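Local structure of EmrA (4TKO) at residues A[12-17]-A[257-262]; A[291-296]-A[323-328]. The protein serves as the periplasmic adaptor of a major facilitator superfamily multidrug efflux pump and probably takes part in moving xenobiotics across the membrane. One frame throughout, in Å; residues are numbered along the deposited sequence.

In the fold
Contacts 1 and 2 illustrate how a curled antiparallel sheet is built from pieces distant in sequence. Their centres lie about 9 Å apart, more than 50 Å from the centre of this very elongated chain, in the beta-barrel region and away from the long helices. Contact 1 joins strand 7-24 to strand 256-263 across an insertion that is mostly helix, predicted to form a coiled coil; contact 2, later in the chain, joins strands 288-295 and 321-330. Strands 256-263 and 321-330 are themselves neighbours, so the four strands run in the order 7-24, 256-263, 321-330, 288-295. The N-terminal strand thus joins a barrel whose neighbouring strands come from after the long helices.

Contact 1 (A[12-17]-A[257-262]); sequences AVFVKA and YVEVLL
Lys16 lays its CB over one face of the Tyr257 ring, 4.0 Å from the ring centroid, in a CH-pi contact that marks one end of an antiparallel strand pair. The tyrosine reaches this position because its CG sits between the backbone N and the carbonyl carbon (chi1 64°), which brings the outer ring nearer to 12-17. On the same side of the sheet as Phe14 and Glu259, the lysine chain bends at chi3 and passes its CD 3.4 Å from Glu259 OE2. Its NZ stays 4.5 Å from that oxygen, too far for a salt bridge, so the charges are near each other without being paired. Phe14 crosses the glutamate, its ring plane 73° from the carboxylate, while Glu259 O lies at the ring edge and Leu261 CD1 approaches CE1 obliquely at 4.1 Å. This is the looser side, where Phe14 is exposed and the other side chains are only partly covered.

The reverse side is buried and apolar, its tightness resting on Val13, Val15, Val258 and Val260; Val13 CG2 meets Val258 CG1 at 4.1 Å, and Val344 of strand 342-347 packs against Val13 and Val260. Between the two sides run five backbone hydrogen bonds. Phe14 and Glu259 form a hydrogen-bonded pair, each N bonded to the other's O at 2.7 Å, and Lys16 and Tyr257 repeat the reciprocal pattern. Leu261 N closes the series on Ala12 O at 3.0 Å. Valines turned inward and polar or aromatic residues outward make this pair one wall of the beta-barrel of a membrane fusion protein, with its N-terminal strand paired to one that follows the long helices.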
loop_
_atom_site.group_PDB
_atom_site.type_symbol
_atom_site.label_atom_id
_atom_site.label_comp_id
_atom_site.label_asym_id
_atom_site.label_seq_id
_atom_site.Cartn_x
_atom_site.Cartn_y
_atom_site.Cartn_z
ATOM N N ALA A 12 35.830 -10.788 47.919
ATOM C CA ALA A 12 34.389 -10.900 47.758
ATOM C C ALA A 12 33.925 -9.935 46.673
ATOM O O ALA A 12 33.357 -8.862 46.969
ATOM C CB ALA A 12 33.676 -10.618 49.095
ATOM N N VAL A 13 34.185 -10.297 45.418
ATOM C CA VAL A 13 33.869 -9.396 44.313
ATOM C C VAL A 13 32.957 -10.062 43.275
ATOM O O VAL A 13 33.206 -11.183 42.812
ATOM C CB VAL A 13 35.173 -8.853 43.616
ATOM C CG1 VAL A 13 36.439 -9.307 44.345
ATOM C CG2 VAL A 13 35.231 -9.259 42.159
ATOM N N PHE A 14 31.886 -9.365 42.918
ATOM C CA PHE A 14 30.957 -9.889 41.913
ATOM C C PHE A 14 30.773 -8.883 40.817
ATOM O O PHE A 14 30.397 -7.737 41.090
ATOM C CB PHE A 14 29.600 -10.227 42.533
ATOM C CG PHE A 14 29.714 -11.058 43.766
ATOM C CD1 PHE A 14 29.978 -10.462 44.999
ATOM C CD2 PHE A 14 29.612 -12.438 43.690
ATOM C CE1 PHE A 14 30.117 -11.228 46.126
ATOM C CE2 PHE A 14 29.741 -13.202 44.810
ATOM C CZ PHE A 14 29.992 -12.602 46.032
ATOM N N VAL A 15 31.051 -9.304 39.586
ATOM C CA VAL A 15 30.705 -8.482 38.437
ATOM C C VAL A 15 29.181 -8.537 38.232
ATOM O O VAL A 15 28.571 -9.610 38.062
ATOM C CB VAL A 15 31.472 -8.941 37.167
ATOM C CG1 VAL A 15 31.052 -8.154 35.968
ATOM C CG2 VAL A 15 32.964 -8.783 37.370
ATOM N N LYS A 16 28.553 -7.366 38.257
ATOM C CA LYS A 16 27.102 -7.290 38.115
ATOM C C LYS A 16 26.686 -6.356 36.984
ATOM O O LYS A 16 27.493 -5.579 36.474
ATOM C CB LYS A 16 26.461 -6.841 39.430
ATOM C CG LYS A 16 26.809 -7.731 40.614
ATOM C CD LYS A 16 25.738 -7.679 41.693
ATOM C CE LYS A 16 24.442 -8.321 41.220
ATOM N NZ LYS A 16 23.403 -8.317 42.285
ATOM N N ALA A 17 25.417 -6.443 36.596
ATOM C CA ALA A 17 24.884 -5.629 35.511
ATOM C C ALA A 17 23.609 -4.910 35.936
ATOM O O ALA A 17 22.616 -5.546 36.292
ATOM C CB ALA A 17 24.623 -6.491 34.283
ATOM N N TYR A 257 29.275 -3.097 36.429
ATOM C CA TYR A 257 30.004 -2.579 37.570
ATOM C C TYR A 257 30.471 -3.737 38.421
ATOM O O TYR A 257 30.064 -4.889 38.217
ATOM C CB TYR A 257 29.159 -1.625 38.407
ATOM C CG TYR A 257 27.957 -2.269 39.051
ATOM C CD1 TYR A 257 26.836 -2.575 38.299
ATOM C CD2 TYR A 257 27.929 -2.549 40.415
ATOM C CE1 TYR A 257 25.732 -3.141 38.866
ATOM C CE2 TYR A 257 26.809 -3.127 40.997
ATOM C CZ TYR A 257 25.714 -3.420 40.208
ATOM O OH TYR A 257 24.583 -3.994 40.739
ATOM N N VAL A 258 31.343 -3.436 39.374
ATOM C CA VAL A 258 31.802 -4.466 40.282
ATOM C C VAL A 258 31.175 -4.210 41.625
ATOM O O VAL A 258 31.078 -3.051 42.067
ATOM C CB VAL A 258 33.324 -4.492 40.394
ATOM C CG1 VAL A 258 33.757 -5.454 41.483
ATOM C CG2 VAL A 258 33.924 -4.879 39.057
ATOM N N GLU A 259 30.692 -5.285 42.237
ATOM C CA GLU A 259 30.110 -5.193 43.560
ATOM C C GLU A 259 31.016 -5.912 44.529
ATOM O O GLU A 259 31.378 -7.084 44.343
ATOM C CB GLU A 259 28.703 -5.779 43.595
ATOM C CG GLU A 259 27.993 -5.604 44.944
ATOM C CD GLU A 259 26.922 -6.673 45.213
ATOM O OE1 GLU A 259 25.874 -6.332 45.808
ATOM O OE2 GLU A 259 27.126 -7.855 44.842
ATOM N N VAL A 260 31.387 -5.193 45.568
ATOM C CA VAL A 260 32.315 -5.720 46.549
ATOM C C VAL A 260 31.625 -5.783 47.898
ATOM O O VAL A 260 30.970 -4.820 48.307
ATOM C CB VAL A 260 33.580 -4.848 46.607
ATOM C CG1 VAL A 260 34.491 -5.295 47.702
ATOM C CG2 VAL A 260 34.300 -4.928 45.271
ATOM N N LEU A 261 31.724 -6.936 48.555
ATOM C CA LEU A 261 31.199 -7.088 49.919
ATOM C C LEU A 261 32.326 -6.903 50.917
ATOM O O LEU A 261 33.143 -7.806 51.117
ATOM C CB LEU A 261 30.542 -8.454 50.121
ATOM C CG LEU A 261 29.288 -8.558 49.275
ATOM C CD1 LEU A 261 28.498 -9.775 49.652
ATOM C CD2 LEU A 261 28.463 -7.280 49.429
ATOM N N LEU A 262 32.375 -5.730 51.534
ATOM C CA LEU A 262 33.516 -5.364 52.368
ATOM C C LEU A 262 33.236 -5.529 53.860
ATOM O O LEU A 262 32.219 -5.030 54.361
ATOM C CB LEU A 262 33.924 -3.918 52.070
ATOM C CG LEU A 262 35.390 -3.577 52.328
ATOM C CD1 LEU A 262 36.256 -4.816 52.168
ATOM C CD2 LEU A 262 35.824 -2.505 51.358
#

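Contact 2 (A[291-296]-A[323-328])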
loop_
_atom_site.group_PDB
_atom_site.type_symbol
_atom_site.label_atom_id
_atom_site.label_comp_id
_atom_site.label_asym_id
_atom_site.label_seq_id
_atom_site.Cartn_x
_atom_site.Cartn_y
_atom_site.Cartn_z
ATOM N N VAL A 291 36.278 3.895 40.427
ATOM C CA VAL A 291 36.028 4.634 41.661
ATOM C C VAL A 291 34.817 4.097 42.405
ATOM O O VAL A 291 33.935 3.464 41.822
ATOM C CB VAL A 291 35.770 6.130 41.410
ATOM C CG1 VAL A 291 37.070 6.869 41.215
ATOM C CG2 VAL A 291 34.821 6.294 40.232
ATOM N N VAL A 292 34.765 4.402 43.693
ATOM C CA VAL A 292 33.660 4.007 44.525
ATOM C C VAL A 292 32.442 4.862 44.219
ATOM O O VAL A 292 32.457 6.072 44.438
ATOM C CB VAL A 292 34.041 4.114 45.987
ATOM C CG1 VAL A 292 32.975 3.475 46.854
ATOM C CG2 VAL A 292 35.379 3.429 46.187
ATOM N N GLU A 293 31.392 4.227 43.704
ATOM C CA GLU A 293 30.187 4.936 43.285
ATOM C C GLU A 293 29.237 5.129 44.467
ATOM O O GLU A 293 28.673 6.210 44.632
ATOM C CB GLU A 293 29.493 4.184 42.138
ATOM C CG GLU A 293 28.351 4.948 41.457
ATOM C CD GLU A 293 27.891 4.311 40.144
ATOM O OE1 GLU A 293 28.326 3.187 39.817
ATOM O OE2 GLU A 293 27.087 4.944 39.430
ATOM N N GLU A 294 29.066 4.095 45.292
ATOM C CA GLU A 294 28.215 4.228 46.471
ATOM C C GLU A 294 28.419 3.125 47.509
ATOM O O GLU A 294 28.927 2.049 47.204
ATOM C CB GLU A 294 26.743 4.280 46.062
ATOM C CG GLU A 294 26.082 2.929 45.849
ATOM C CD GLU A 294 24.573 3.060 45.675
ATOM O OE1 GLU A 294 23.990 2.294 44.874
ATOM O OE2 GLU A 294 23.971 3.935 46.341
ATOM N N ILE A 295 28.040 3.426 48.748
ATOM C CA ILE A 295 28.125 2.464 49.845
ATOM C C ILE A 295 26.806 2.365 50.580
ATOM O O ILE A 295 26.300 3.369 51.082
ATOM C CB ILE A 295 29.183 2.838 50.873
ATOM C CG1 ILE A 295 30.485 3.242 50.185
ATOM C CG2 ILE A 295 29.387 1.677 51.831
ATOM C CD1 ILE A 295 31.573 3.607 51.156
ATOM N N SER A 296 26.259 1.156 50.654
ATOM C CA SER A 296 24.965 0.954 51.291
ATOM C C SER A 296 25.096 0.932 52.811
ATOM O O SER A 296 26.021 0.326 53.350
ATOM C CB SER A 296 24.332 -0.347 50.806
ATOM O OG SER A 296 25.167 -1.444 51.129
ATOM N N PRO A 323 28.092 -4.039 51.294
ATOM C CA PRO A 323 28.143 -3.922 49.835
ATOM C C PRO A 323 28.649 -2.553 49.386
ATOM O O PRO A 323 28.105 -1.502 49.766
ATOM C CB PRO A 323 26.682 -4.123 49.407
ATOM C CG PRO A 323 26.008 -4.686 50.563
ATOM C CD PRO A 323 26.712 -4.167 51.770
ATOM N N VAL A 324 29.694 -2.579 48.571
ATOM C CA VAL A 324 30.225 -1.358 47.989
ATOM C C VAL A 324 30.211 -1.498 46.482
ATOM O O VAL A 324 30.658 -2.512 45.931
ATOM C CB VAL A 324 31.658 -1.046 48.471
ATOM C CG1 VAL A 324 32.095 0.315 47.954
ATOM C CG2 VAL A 324 31.720 -1.067 49.983
ATOM N N LYS A 325 29.673 -0.475 45.831
ATOM C CA LYS A 325 29.520 -0.465 44.387
ATOM C C LYS A 325 30.671 0.289 43.741
ATOM O O LYS A 325 30.986 1.419 44.126
ATOM C CB LYS A 325 28.180 0.172 43.994
ATOM C CG LYS A 325 27.763 -0.105 42.568
ATOM C CD LYS A 325 26.592 0.759 42.139
ATOM C CE LYS A 325 26.364 0.700 40.625
ATOM N NZ LYS A 325 25.342 1.693 40.177
ATOM N N ILE A 326 31.293 -0.337 42.750
ATOM C CA ILE A 326 32.400 0.282 42.040
ATOM C C ILE A 326 32.110 0.534 40.554
ATOM O O ILE A 326 31.816 -0.407 39.804
ATOM C CB ILE A 326 33.631 -0.600 42.164
ATOM C CG1 ILE A 326 34.056 -0.669 43.627
ATOM C CG2 ILE A 326 34.751 -0.099 41.244
ATOM C CD1 ILE A 326 34.927 -1.845 43.914
ATOM N N LYS A 327 32.189 1.795 40.138
ATOM C CA LYS A 327 32.082 2.157 38.716
ATOM C C LYS A 327 33.405 1.963 37.984
ATOM O O LYS A 327 34.463 2.390 38.466
ATOM C CB LYS A 327 31.626 3.605 38.544
ATOM C CG LYS A 327 31.868 4.137 37.140
ATOM C CD LYS A 327 30.932 5.285 36.748
ATOM C CE LYS A 327 31.417 6.640 37.243
ATOM N NZ LYS A 327 30.668 7.768 36.596
ATOM N N ILE A 328 33.344 1.316 36.820
ATOM C CA ILE A 328 34.551 1.015 36.049
ATOM C C ILE A 328 34.986 2.177 35.178
ATOM O O ILE A 328 34.162 2.834 34.537
ATOM C CB ILE A 328 34.336 -0.187 35.161
ATOM C CG1 ILE A 328 33.631 -1.283 35.956
ATOM C CG2 ILE A 328 35.657 -0.626 34.544
ATOM C CD1 ILE A 328 33.411 -2.557 35.176
#
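A classic beta bulge sets two successive glutamates, Glu293 and Glu294, against the single residue Lys325 in the antiparallel pairing of 291-296 with 323-328, within the barrel of this adaptor. Lys325 O takes Glu293 N at 2.9 Å and, weakly, Glu294 N at 3.5 Å; the pairing slips by one residue there, so both glutamates flank one lysine.

The lysine chain is extended, with CG anti to the backbone N (chi1 -164°). Its CB lies 3.9 Å from Glu294 CG, and CG touches CD2 of the Tyr257 ring in strand 256-263; the lysine also forms a cation-pi interaction with this tyrosine. CD passes between the glutamates, near OE1 of each. CE is 3.3 Å from Glu293 OE1, and NZ makes a salt bridge to that same oxygen at 3.4 Å, the two chains running alongside each other in the same direction. NZ also forms a salt bridge with Asp18 of strand 7-24, and these two acidic partners would be expected to favour its charged form.

Beneath the bulge, Val292 and Ile295 turn to the buried side, where Val324 CG1 meets both Val292 CG1 and Ile295 CG1. At the far end Pro323 O accepts a weak bond from Ser296 N, and Ser296 OG donates to a lone pair of the same Pro323 O, in its carbonyl plane, at 3.2 Å.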